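Local coordinates for protein transferrin (Manduca sexta, PDB 6WB6) that binds a single ferric ion together with carbonate as a synergistic anion and transports iron in the insect, at residues R344-P349 with D377-L382; R367-F372 with L605-M610. All blocks are in the same frame, centred on the assembly; numbering follows the deposited sequence.

Contact 1: R344-P349 with D377-L382; sequences RGHGAP and DIRPIL
The guanidinium of Arg379 meets the carbonyl O of Arg344 at its edge, while Asp377 OD1 lies over one face, 4.2 Å above the plane and displaced toward the rim. The imidazole of His346 takes Arg379 CG at its edge, in the ring plane, and stands almost upright (86°) to that guanidinium. This contact joins the loop leading out of the N-terminal transferrin lobe to the turn between helix 360-375 and strand 381-386 of the C-terminal lobe, where Asp377, with positive phi, is the C' residue of a Schellman motif. Arg344 O is held by two donors of Arg379: NH2 at 2.9 Å, and NE at 3.0 Å in a weak bond. Arg379 NH2 also bonds Ile342 O, and NH1 reaches Phe374 O, tying the guanidinium to the ends of two helices. Arg344 folds at chi3 (69°), which turns its guanidinium toward Asp377. Arg344 NH2 forms a salt bridge with Asp377 OD2 at 2.9 Å, though the hydrogen bond within it is weak. The two planes are 53° apart. Glu151 OE2 forms a salt bridge with Arg344 NH1 and a hydrogen bond with His346 NE2, so the arginine sits between two acids, which probably stabilises its charge. Within 377-382, Arg379 NH1 bonds Ile378 O at 3.0 Å, the oxygen lying in the guanidinium plane but the nitrogen above the carbonyl plane.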
loop_
_atom_site.group_PDB
_atom_site.type_symbol
_atom_site.label_atom_id
_atom_site.label_comp_id
_atom_site.label_asym_id
_atom_site.label_seq_id
_atom_site.Cartn_x
_atom_site.Cartn_y
_atom_site.Cartn_z
ATOM N N ARG A 344 15.188 5.648 10.543
ATOM C CA ARG A 344 16.018 4.473 10.296
ATOM C C ARG A 344 16.309 4.306 8.814
ATOM O O ARG A 344 15.429 4.452 7.954
ATOM C CB ARG A 344 15.353 3.204 10.810
ATOM C CG ARG A 344 16.192 1.946 10.556
ATOM C CD ARG A 344 15.628 0.812 11.350
ATOM N NE ARG A 344 14.338 0.431 10.815
ATOM C CZ ARG A 344 14.163 -0.390 9.787
ATOM N NH1 ARG A 344 15.203 -0.923 9.167
ATOM N NH2 ARG A 344 12.940 -0.671 9.370
ATOM N N GLY A 345 17.562 3.994 8.533
ATOM C CA GLY A 345 17.991 3.650 7.197
ATOM C C GLY A 345 18.813 2.373 7.210
ATOM O O GLY A 345 18.702 1.530 8.118
ATOM N N HIS A 346 19.660 2.226 6.203
ATOM C CA HIS A 346 20.449 1.013 6.035
ATOM C C HIS A 346 21.924 1.323 5.790
ATOM O O HIS A 346 22.669 0.465 5.304
ATOM C CB HIS A 346 19.850 0.179 4.905
ATOM C CG HIS A 346 18.420 -0.203 5.148
ATOM N ND1 HIS A 346 17.359 0.615 4.807
ATOM C CD2 HIS A 346 17.878 -1.301 5.732
ATOM C CE1 HIS A 346 16.228 0.031 5.166
ATOM N NE2 HIS A 346 16.514 -1.135 5.727
ATOM N N GLY A 347 22.373 2.510 6.169
ATOM C CA GLY A 347 23.735 2.907 5.896
ATOM C C GLY A 347 23.872 3.553 4.533
ATOM O O GLY A 347 23.180 3.204 3.577
ATOM N N ALA A 348 24.794 4.506 4.448
ATOM C CA ALA A 348 25.063 5.173 3.184
ATOM C C ALA A 348 25.621 4.187 2.158
ATOM O O ALA A 348 26.361 3.261 2.513
ATOM C CB ALA A 348 26.047 6.315 3.398
ATOM N N PRO A 349 25.267 4.339 0.874
ATOM C CA PRO A 349 24.282 5.315 0.387
ATOM C C PRO A 349 22.849 4.811 0.581
ATOM O O PRO A 349 22.554 3.715 0.112
ATOM C CB PRO A 349 24.621 5.435 -1.097
ATOM C CG PRO A 349 25.139 4.061 -1.462
ATOM C CD PRO A 349 25.768 3.479 -0.209
ATOM N N ASP A 377 8.112 4.353 7.384
ATOM C CA ASP A 377 9.115 3.295 7.425
ATOM C C ASP A 377 9.149 2.454 6.154
ATOM O O ASP A 377 9.577 1.292 6.186
ATOM C CB ASP A 377 8.932 2.377 8.639
ATOM C CG ASP A 377 10.235 1.638 8.981
ATOM O OD1 ASP A 377 11.250 2.331 9.179
ATOM O OD2 ASP A 377 10.264 0.396 8.978
ATOM N N ILE A 378 8.727 3.020 5.025
ATOM C CA ILE A 378 8.806 2.332 3.738
ATOM C C ILE A 378 10.107 2.758 3.085
ATOM O O ILE A 378 10.437 3.947 3.082
ATOM C CB ILE A 378 7.604 2.663 2.853
ATOM C CG1 ILE A 378 6.324 2.204 3.539
ATOM C CG2 ILE A 378 7.736 2.041 1.459
ATOM C CD1 ILE A 378 5.086 2.512 2.699
ATOM N N ARG A 379 10.878 1.771 2.602
ATOM C CA ARG A 379 12.237 1.961 2.091
ATOM C C ARG A 379 12.373 1.015 0.904
ATOM O O ARG A 379 12.008 -0.173 1.014
ATOM C CB ARG A 379 13.314 1.658 3.129
ATOM C CG ARG A 379 13.236 2.498 4.383
ATOM C CD ARG A 379 13.675 3.922 4.140
ATOM N NE ARG A 379 13.794 4.650 5.396
ATOM C CZ ARG A 379 12.775 5.185 6.071
ATOM N NH1 ARG A 379 11.531 5.086 5.608
ATOM N NH2 ARG A 379 13.011 5.831 7.212
ATOM N N PRO A 380 12.917 1.474 -0.223
ATOM C CA PRO A 380 13.624 2.713 -0.574
ATOM C C PRO A 380 12.842 4.028 -0.497
ATOM O O PRO A 380 11.623 4.106 -0.698
ATOM C CB PRO A 380 14.044 2.463 -2.031
ATOM C CG PRO A 380 13.098 1.444 -2.537
ATOM C CD PRO A 380 12.835 0.552 -1.372
ATOM N N ILE A 381 13.606 5.073 -0.184
ATOM C CA ILE A 381 13.094 6.433 -0.228
ATOM C C ILE A 381 12.645 6.735 -1.635
ATOM O O ILE A 381 13.337 6.413 -2.614
ATOM C CB ILE A 381 14.186 7.420 0.219
ATOM C CG1 ILE A 381 14.517 7.197 1.690
ATOM C CG2 ILE A 381 13.766 8.871 -0.015
ATOM C CD1 ILE A 381 15.937 7.580 2.046
ATOM N N LEU A 382 11.501 7.381 -1.751
ATOM C CA LEU A 382 10.964 7.738 -3.054
ATOM C C LEU A 382 11.492 9.113 -3.451
ATOM O O LEU A 382 11.338 10.095 -2.712
ATOM C CB LEU A 382 9.437 7.708 -3.032
ATOM C CG LEU A 382 8.691 8.096 -4.296
ATOM C CD1 LEU A 382 8.866 7.059 -5.375
ATOM C CD2 LEU A 382 7.225 8.264 -3.958
#

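Contact 2: R367-F372 with L605-M610; sequences RAMSVF and LSLAQM
With CG anti to the backbone N in both Met369 (chi1 -177°) and Phe372 (chi1 175°), these two side chains reach out from helix 360-375 to meet Leu607, which sets one methyl against each. Leu607 CD1 packs tightly on Met369 CG at 3.5 Å and also lies 3.8 Å from Met369 SD. The other branch, Leu607 CD2, comes to the edge of the phenyl ring, in its plane, 4.0 Å from Phe372 CD2. One turn further along, Met610 approaches Phe372 from the opposite direction in a Met-aromatic contact: its SD is 5.2 Å from the ring centroid, obliquely placed, though the position of its terminal methyl is doubtful. No hydrogen bond crosses; this is apolar packing between two helices of the C-terminal lobe, on the side facing the N-terminal lobe, where Ser606 and Gln609 touch Pro170. The local axes run nearly perpendicular, at 82°, and pass 11.7 Å apart, so long side chains bridge the gap. Ser370, directed away from helix 597-611, uses its OG to bond Leu382 O of strand 381-386. Helix 360-375 thus touches both that strand, through Ser370 and Met369, and helix 597-611, whose Leu605 and Ala608 rest on Leu639 of strand 638-641.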
loop_
_atom_site.group_PDB
_atom_site.type_symbol
_atom_site.label_atom_id
_atom_site.label_comp_id
_atom_site.label_asym_id
_atom_site.label_seq_id
_atom_site.Cartn_x
_atom_site.Cartn_y
_atom_site.Cartn_z
ATOM N N ARG A 367 5.988 14.087 -4.367
ATOM C CA ARG A 367 6.752 14.571 -3.221
ATOM C C ARG A 367 5.978 14.410 -1.918
ATOM O O ARG A 367 6.578 14.117 -0.882
ATOM C CB ARG A 367 7.144 16.026 -3.421
ATOM C CG ARG A 367 8.292 16.164 -4.428
ATOM C CD ARG A 367 8.684 17.634 -4.666
ATOM N NE ARG A 367 9.844 17.719 -5.550
ATOM C CZ ARG A 367 10.137 18.772 -6.302
ATOM N NH1 ARG A 367 9.346 19.848 -6.284
ATOM N NH2 ARG A 367 11.223 18.744 -7.076
ATOM N N ALA A 368 4.660 14.650 -1.933
ATOM C CA ALA A 368 3.872 14.437 -0.721
ATOM C C ALA A 368 3.811 12.951 -0.397
ATOM O O ALA A 368 3.933 12.553 0.763
ATOM C CB ALA A 368 2.465 15.028 -0.885
ATOM N N MET A 369 3.695 12.120 -1.427
ATOM C CA MET A 369 3.746 10.677 -1.244
ATOM C C MET A 369 5.101 10.224 -0.714
ATOM O O MET A 369 5.176 9.314 0.116
ATOM C CB MET A 369 3.426 9.999 -2.568
ATOM C CG MET A 369 3.367 8.511 -2.530
ATOM S SD MET A 369 2.473 7.907 -3.959
ATOM C CE MET A 369 3.339 8.749 -5.276
ATOM N N SER A 370 6.193 10.830 -1.183
ATOM C CA SER A 370 7.511 10.424 -0.707
ATOM C C SER A 370 7.669 10.705 0.773
ATOM O O SER A 370 8.203 9.881 1.508
ATOM C CB SER A 370 8.621 11.144 -1.460
ATOM O OG SER A 370 9.814 10.952 -0.774
ATOM N N VAL A 371 7.277 11.903 1.214
ATOM C CA VAL A 371 7.455 12.246 2.617
ATOM C C VAL A 371 6.587 11.352 3.490
ATOM O O VAL A 371 7.001 10.925 4.571
ATOM C CB VAL A 371 7.154 13.733 2.851
ATOM C CG1 VAL A 371 7.576 14.107 4.221
ATOM C CG2 VAL A 371 7.929 14.594 1.887
ATOM N N PHE A 372 5.394 11.017 3.018
ATOM C CA PHE A 372 4.554 10.110 3.781
ATOM C C PHE A 372 5.202 8.727 3.873
ATOM O O PHE A 372 5.380 8.179 4.972
ATOM C CB PHE A 372 3.171 10.027 3.140
ATOM C CG PHE A 372 2.287 9.020 3.790
ATOM C CD1 PHE A 372 1.703 9.296 5.009
ATOM C CD2 PHE A 372 2.045 7.813 3.196
ATOM C CE1 PHE A 372 0.906 8.359 5.632
ATOM C CE2 PHE A 372 1.258 6.873 3.817
ATOM C CZ PHE A 372 0.681 7.154 5.032
ATOM N N LEU A 605 4.281 -0.728 -3.814
ATOM C CA LEU A 605 3.316 -1.743 -3.379
ATOM C C LEU A 605 3.134 -1.718 -1.870
ATOM O O LEU A 605 2.082 -2.140 -1.363
ATOM C CB LEU A 605 3.730 -3.157 -3.808
ATOM C CG LEU A 605 4.055 -3.557 -5.249
ATOM C CD1 LEU A 605 3.986 -5.087 -5.348
ATOM C CD2 LEU A 605 3.149 -2.936 -6.289
ATOM N N SER A 606 4.145 -1.255 -1.136
ATOM C CA SER A 606 3.953 -1.068 0.300
ATOM C C SER A 606 3.019 0.103 0.556
ATOM O O SER A 606 2.211 0.063 1.479
ATOM C CB SER A 606 5.278 -0.832 1.007
ATOM O OG SER A 606 6.165 -1.943 0.868
ATOM N N LEU A 607 3.136 1.165 -0.244
ATOM C CA LEU A 607 2.172 2.258 -0.174
ATOM C C LEU A 607 0.769 1.772 -0.455
ATOM O O LEU A 607 -0.151 2.022 0.328
ATOM C CB LEU A 607 2.545 3.360 -1.165
ATOM C CG LEU A 607 3.647 4.274 -0.646
ATOM C CD1 LEU A 607 4.139 5.237 -1.755
ATOM C CD2 LEU A 607 3.109 5.025 0.566
ATOM N N ALA A 608 0.581 1.103 -1.589
ATOM C CA ALA A 608 -0.753 0.693 -1.999
ATOM C C ALA A 608 -1.401 -0.165 -0.931
ATOM O O ALA A 608 -2.604 -0.063 -0.676
ATOM C CB ALA A 608 -0.681 -0.072 -3.317
ATOM N N GLN A 609 -0.615 -1.011 -0.278
ATOM C CA GLN A 609 -1.234 -1.924 0.671
ATOM C C GLN A 609 -1.448 -1.250 2.028
ATOM O O GLN A 609 -2.494 -1.428 2.652
ATOM C CB GLN A 609 -0.407 -3.192 0.753
ATOM C CG GLN A 609 0.578 -3.287 1.862
ATOM C CD GLN A 609 1.233 -4.665 1.886
ATOM O OE1 GLN A 609 0.855 -5.558 1.111
ATOM N NE2 GLN A 609 2.228 -4.838 2.757
ATOM N N MET A 610 -0.519 -0.397 2.448
ATOM C CA MET A 610 -0.724 0.398 3.651
ATOM C C MET A 610 -1.921 1.341 3.527
ATOM O O MET A 610 -2.602 1.619 4.520
ATOM C CB MET A 610 0.544 1.198 3.941
ATOM C CG MET A 610 0.441 2.061 5.178
ATOM S SD MET A 610 1.954 3.000 5.474
ATOM C CE MET A 610 1.980 3.866 3.936
#

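The two contacts interleave along the chain in the order 344-349, 367-372, 377-382, 605-610, and their centres lie 14 Å apart. Helix 360-375 supplies one side of contact 2, and the turn after it carries the second segment of contact 1 into strand 381-386, which pairs in parallel with strand 352-357. Ile378 bridges the two directly: Ile378 CD1 packs 3.8 Å from Ser606 CB. Contact 2 brings together parts of the C-terminal lobe far apart in sequence, whereas contact 1 fastens the turn after that helix to the interlobe connection, with the ferric ion about 12 Å from the Asp377 side chain. Together they link the end of the iron-binding lobe to a helix pair of the C-terminal lobe.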